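Local coordinates for protein flagellar assembly factor FliW (PDB 5DMD) that probably binds the translational repressor CsrA, relieving its block on flagellin synthesis, and also binds flagellin to help build the flagellum, at residues K17-P27 / I113-Q124. The protein carries 1 engineered substitution. Numbering follows the deposited sequence.
Sequences KDIVRFEQGIP and IVINVHKRLGKQ
Arg21 pairs with Leu121 in a single parallel beta bridge: Arg21 N donates to Arg120 O at 2.9 Å, and Arg21 O takes the N-H of Gly122 at 2.8 Å. The CA of Leu121 adds a C-H...O contact to that same Arg21 O.

Past the bridge, water replaces direct pairing. The Phe22-Gly25 type I turn lifts its amides off strand 121-124, and two waters carry the N-H groups of Glu23 and Gln24 to Gly122 O. A third joins Gly25 O to Gln124 N, and a fourth spans Pro27 O and Gln124 OE1, while Gln124 NE2 turns to Ala111 O.

The apolar part centres on Phe22. Its ring lies flat over Gly122, whose CA sits 3.8 Å from the ring centroid and 6° off the normal, a CH-pi contact at a spot where a beta carbon would run into the ring. At the ring's edge, CZ meets Ile113 CG2 at 4.0 Å; Phe35 of strand 34-39 packs edge-to-face. Val20, with CG1 anti to the backbone N (chi1 -179°), lays that methyl against Gly122 N and 4.2 Å from Ile115 CG2.

At the other end Arg120, in the G1 bulge of the hairpin, bends at chi2 (-55°) and grips Lys17 O side-on, NE at 2.9 Å and NH2 at 2.8 Å. NH1 bonds to Val117 O, and both carbonyl oxygens lie at the guanidinium edge. A leucine in place of Arg120 would probably leave Lys17 O without these two donors and free the 3-10 turn from the hairpin tip. The 17-27 segment is thus laid onto the 113-124 hairpin by backbone pairing, one guanidinium and a ring over glycine, with water bridging where the turn draws away.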
loop_
_atom_site.group_PDB
_atom_site.type_symbol
_atom_site.label_atom_id
_atom_site.label_comp_id
_atom_site.label_asym_id
_atom_site.label_seq_id
_atom_site.Cartn_x
_atom_site.Cartn_y
_atom_site.Cartn_z
ATOM N N LYS A 17 12.586 14.174 -4.014
ATOM C CA LYS A 17 11.172 14.519 -3.945
ATOM C C LYS A 17 10.256 13.353 -4.281
ATOM O O LYS A 17 9.033 13.505 -4.185
ATOM C CB LYS A 17 10.856 15.716 -4.843
ATOM C CG LYS A 17 11.581 16.987 -4.455
ATOM C CD LYS A 17 10.939 18.175 -5.134
ATOM C CE LYS A 17 9.513 18.332 -4.628
ATOM N NZ LYS A 17 9.464 19.082 -3.343
ATOM N N ASP A 18 10.812 12.206 -4.675
ATOM C CA ASP A 18 10.017 11.019 -4.933
ATOM C C ASP A 18 9.772 10.210 -3.669
ATOM O O ASP A 18 8.860 9.377 -3.651
ATOM C CB ASP A 18 10.747 10.096 -5.915
ATOM C CG ASP A 18 10.920 10.713 -7.295
ATOM O OD1 ASP A 18 10.027 11.455 -7.750
ATOM O OD2 ASP A 18 11.950 10.419 -7.936
ATOM N N ILE A 19 10.565 10.430 -2.624
ATOM C CA ILE A 19 10.586 9.521 -1.480
ATOM C C ILE A 19 9.427 9.827 -0.544
ATOM O O ILE A 19 9.200 10.986 -0.171
ATOM C CB ILE A 19 11.932 9.598 -0.744
ATOM C CG1 ILE A 19 13.048 9.151 -1.694
ATOM C CG2 ILE A 19 11.917 8.768 0.548
ATOM C CD1 ILE A 19 14.434 9.211 -1.099
ATOM N N VAL A 20 8.688 8.790 -0.165
ATOM C CA VAL A 20 7.692 8.875 0.896
ATOM C C VAL A 20 8.329 8.338 2.166
ATOM O O VAL A 20 8.806 7.194 2.199
ATOM C CB VAL A 20 6.425 8.080 0.553
ATOM C CG1 VAL A 20 5.393 8.218 1.680
ATOM C CG2 VAL A 20 5.836 8.549 -0.764
ATOM N N ARG A 21 8.340 9.162 3.213
ATOM C CA ARG A 21 8.902 8.762 4.495
ATOM C C ARG A 21 7.831 8.092 5.342
ATOM O O ARG A 21 6.736 8.639 5.525
ATOM C CB ARG A 21 9.478 9.956 5.255
ATOM C CG ARG A 21 10.052 9.553 6.606
ATOM C CD ARG A 21 10.700 10.707 7.358
ATOM N NE ARG A 21 11.447 10.227 8.516
ATOM C CZ ARG A 21 12.587 9.547 8.454
ATOM N NH1 ARG A 21 13.194 9.315 7.301
ATOM N NH2 ARG A 21 13.134 9.096 9.579
ATOM N N PHE A 22 8.147 6.901 5.842
ATOM C CA PHE A 22 7.332 6.166 6.806
ATOM C C PHE A 22 8.078 6.264 8.137
ATOM O O PHE A 22 9.011 5.503 8.396
ATOM C CB PHE A 22 7.205 4.714 6.338
ATOM C CG PHE A 22 6.190 4.501 5.240
ATOM C CD1 PHE A 22 6.396 4.985 3.968
ATOM C CD2 PHE A 22 5.041 3.769 5.503
ATOM C CE1 PHE A 22 5.460 4.765 2.976
ATOM C CE2 PHE A 22 4.102 3.539 4.515
ATOM C CZ PHE A 22 4.311 4.039 3.248
ATOM N N GLU A 23 7.664 7.201 8.988
ATOM C CA GLU A 23 8.456 7.502 10.179
ATOM C C GLU A 23 8.512 6.329 11.155
ATOM O O GLU A 23 9.494 6.186 11.896
ATOM C CB GLU A 23 7.932 8.769 10.850
ATOM C CG GLU A 23 8.170 10.017 10.006
ATOM C CD GLU A 23 7.522 11.262 10.581
ATOM O OE1 GLU A 23 6.722 11.136 11.531
ATOM O OE2 GLU A 23 7.802 12.365 10.069
ATOM N N GLN A 24 7.504 5.464 11.158
ATOM C CA GLN A 24 7.517 4.270 11.990
ATOM C C GLN A 24 7.914 3.028 11.215
ATOM O O GLN A 24 7.712 1.913 11.714
ATOM C CB GLN A 24 6.145 4.040 12.636
ATOM C CG GLN A 24 5.734 5.101 13.633
ATOM C CD GLN A 24 4.416 4.783 14.305
ATOM O OE1 GLN A 24 3.491 4.267 13.677
ATOM N NE2 GLN A 24 4.328 5.077 15.596
ATOM N N GLY A 25 8.465 3.188 10.013
ATOM C CA GLY A 25 8.667 2.022 9.182
ATOM C C GLY A 25 7.326 1.421 8.796
ATOM O O GLY A 25 6.293 2.101 8.751
ATOM N N ILE A 26 7.348 0.120 8.526
ATOM C CA ILE A 26 6.111 -0.636 8.351
ATOM C C ILE A 26 6.140 -1.798 9.337
ATOM O O ILE A 26 7.230 -2.226 9.752
ATOM C CB ILE A 26 5.916 -1.115 6.903
ATOM C CG1 ILE A 26 7.106 -1.963 6.458
ATOM C CG2 ILE A 26 5.717 0.087 5.963
ATOM C CD1 ILE A 26 6.977 -2.493 5.057
ATOM N N PRO A 27 4.986 -2.311 9.767
ATOM C CA PRO A 27 4.979 -3.446 10.696
ATOM C C PRO A 27 5.819 -4.591 10.153
ATOM O O PRO A 27 5.709 -4.970 8.984
ATOM C CB PRO A 27 3.493 -3.826 10.764
ATOM C CG PRO A 27 2.786 -2.537 10.476
ATOM C CD PRO A 27 3.625 -1.854 9.435
ATOM N N ILE A 113 -2.306 1.015 3.370
ATOM C CA ILE A 113 -1.243 2.017 3.292
ATOM C C ILE A 113 -1.896 3.382 3.101
ATOM O O ILE A 113 -2.673 3.579 2.158
ATOM C CB ILE A 113 -0.293 1.708 2.121
ATOM C CG1 ILE A 113 0.399 0.344 2.298
ATOM C CG2 ILE A 113 0.733 2.835 1.942
ATOM C CD1 ILE A 113 1.433 0.326 3.412
ATOM N N VAL A 114 -1.556 4.334 3.963
ATOM C CA VAL A 114 -2.166 5.658 3.979
ATOM C C VAL A 114 -1.053 6.669 3.782
ATOM O O VAL A 114 -0.091 6.686 4.556
ATOM C CB VAL A 114 -2.884 5.919 5.312
ATOM C CG1 VAL A 114 -3.510 7.305 5.314
ATOM C CG2 VAL A 114 -3.914 4.822 5.583
ATOM N N ILE A 115 -1.183 7.526 2.766
ATOM C CA ILE A 115 -0.139 8.484 2.430
ATOM C C ILE A 115 -0.726 9.886 2.366
ATOM O O ILE A 115 -1.727 10.112 1.675
ATOM C CB ILE A 115 0.542 8.114 1.099
ATOM C CG1 ILE A 115 1.286 6.785 1.258
ATOM C CG2 ILE A 115 1.480 9.234 0.635
ATOM C CD1 ILE A 115 1.869 6.235 -0.028
ATOM N N ASN A 116 -0.106 10.825 3.082
ATOM C CA ASN A 116 -0.329 12.242 2.825
ATOM C C ASN A 116 0.566 12.602 1.650
ATOM O O ASN A 116 1.790 12.695 1.795
ATOM C CB ASN A 116 -0.011 13.100 4.050
ATOM C CG ASN A 116 -0.308 14.582 3.815
ATOM O OD1 ASN A 116 -0.161 15.090 2.702
ATOM N ND2 ASN A 116 -0.711 15.282 4.869
ATOM N N VAL A 117 -0.047 12.781 0.479
ATOM C CA VAL A 117 0.724 12.879 -0.759
ATOM C C VAL A 117 1.634 14.100 -0.741
ATOM O O VAL A 117 2.835 13.998 -1.011
ATOM C CB VAL A 117 -0.210 12.883 -1.981
ATOM C CG1 VAL A 117 0.604 12.938 -3.255
ATOM C CG2 VAL A 117 -1.090 11.645 -1.977
ATOM N N HIS A 118 1.079 15.282 -0.450
ATOM C CA HIS A 118 1.882 16.496 -0.593
ATOM C C HIS A 118 2.914 16.658 0.515
ATOM O O HIS A 118 3.915 17.355 0.308
ATOM C CB HIS A 118 1.013 17.749 -0.793
ATOM C CG HIS A 118 0.462 18.333 0.473
ATOM N ND1 HIS A 118 -0.678 17.850 1.084
ATOM C CD2 HIS A 118 0.865 19.394 1.215
ATOM C CE1 HIS A 118 -0.933 18.567 2.165
ATOM N NE2 HIS A 118 -0.013 19.509 2.267
ATOM N N LYS A 119 2.718 16.001 1.659
ATOM C CA LYS A 119 3.694 16.014 2.738
ATOM C C LYS A 119 4.673 14.850 2.648
ATOM O O LYS A 119 5.640 14.810 3.420
ATOM C CB LYS A 119 2.978 15.962 4.093
ATOM C CG LYS A 119 2.210 17.246 4.418
ATOM C CD LYS A 119 3.104 18.482 4.310
ATOM C CE LYS A 119 2.844 19.502 5.417
ATOM N NZ LYS A 119 1.573 19.246 6.154
ATOM N N ARG A 120 4.431 13.901 1.741
ATOM C CA ARG A 120 5.324 12.756 1.542
ATOM C C ARG A 120 5.493 11.926 2.815
ATOM O O ARG A 120 6.607 11.521 3.167
ATOM C CB ARG A 120 6.686 13.191 0.984
ATOM C CG ARG A 120 6.645 13.859 -0.375
ATOM C CD ARG A 120 5.956 13.013 -1.424
ATOM N NE ARG A 120 6.490 13.305 -2.748
ATOM C CZ ARG A 120 5.828 13.949 -3.700
ATOM N NH1 ARG A 120 4.588 14.373 -3.516
ATOM N NH2 ARG A 120 6.428 14.180 -4.867
ATOM N N LEU A 121 4.389 11.679 3.520
ATOM C CA LEU A 121 4.402 10.897 4.750
ATOM C C LEU A 121 3.473 9.696 4.623
ATOM O O LEU A 121 2.343 9.826 4.144
ATOM C CB LEU A 121 3.903 11.748 5.919
ATOM C CG LEU A 121 4.689 13.010 6.266
ATOM C CD1 LEU A 121 3.889 13.868 7.258
ATOM C CD2 LEU A 121 6.056 12.662 6.837
ATOM N N GLY A 122 3.925 8.535 5.106
ATOM C CA GLY A 122 3.156 7.312 4.967
ATOM C C GLY A 122 3.101 6.511 6.255
ATOM O O GLY A 122 3.962 6.631 7.125
ATOM N N LYS A 123 2.064 5.680 6.353
ATOM C CA LYS A 123 1.912 4.750 7.461
ATOM C C LYS A 123 1.118 3.554 6.967
ATOM O O LYS A 123 0.201 3.711 6.158
ATOM C CB LYS A 123 1.153 5.410 8.625
ATOM C CG LYS A 123 0.932 4.512 9.851
ATOM C CD LYS A 123 0.285 5.288 10.995
ATOM C CE LYS A 123 0.091 4.394 12.212
ATOM N NZ LYS A 123 -0.632 5.105 13.310
ATOM N N GLN A 124 1.464 2.357 7.444
ATOM C CA GLN A 124 0.561 1.219 7.311
ATOM C C GLN A 124 -0.265 1.125 8.583
ATOM O O GLN A 124 0.284 0.883 9.666
ATOM C CB GLN A 124 1.287 -0.102 7.044
ATOM C CG GLN A 124 0.291 -1.254 6.914
ATOM C CD GLN A 124 0.877 -2.518 6.323
ATOM O OE1 GLN A 124 2.049 -2.840 6.545
ATOM N NE2 GLN A 124 0.065 -3.244 5.568
HETATM O O HOH W 1 5.221 8.814 8.471
HETATM O O HOH W 2 4.988 5.275 9.448
HETATM O O HOH W 3 3.751 2.487 9.237
HETATM O O HOH W 4 3.885 -4.794 6.795
#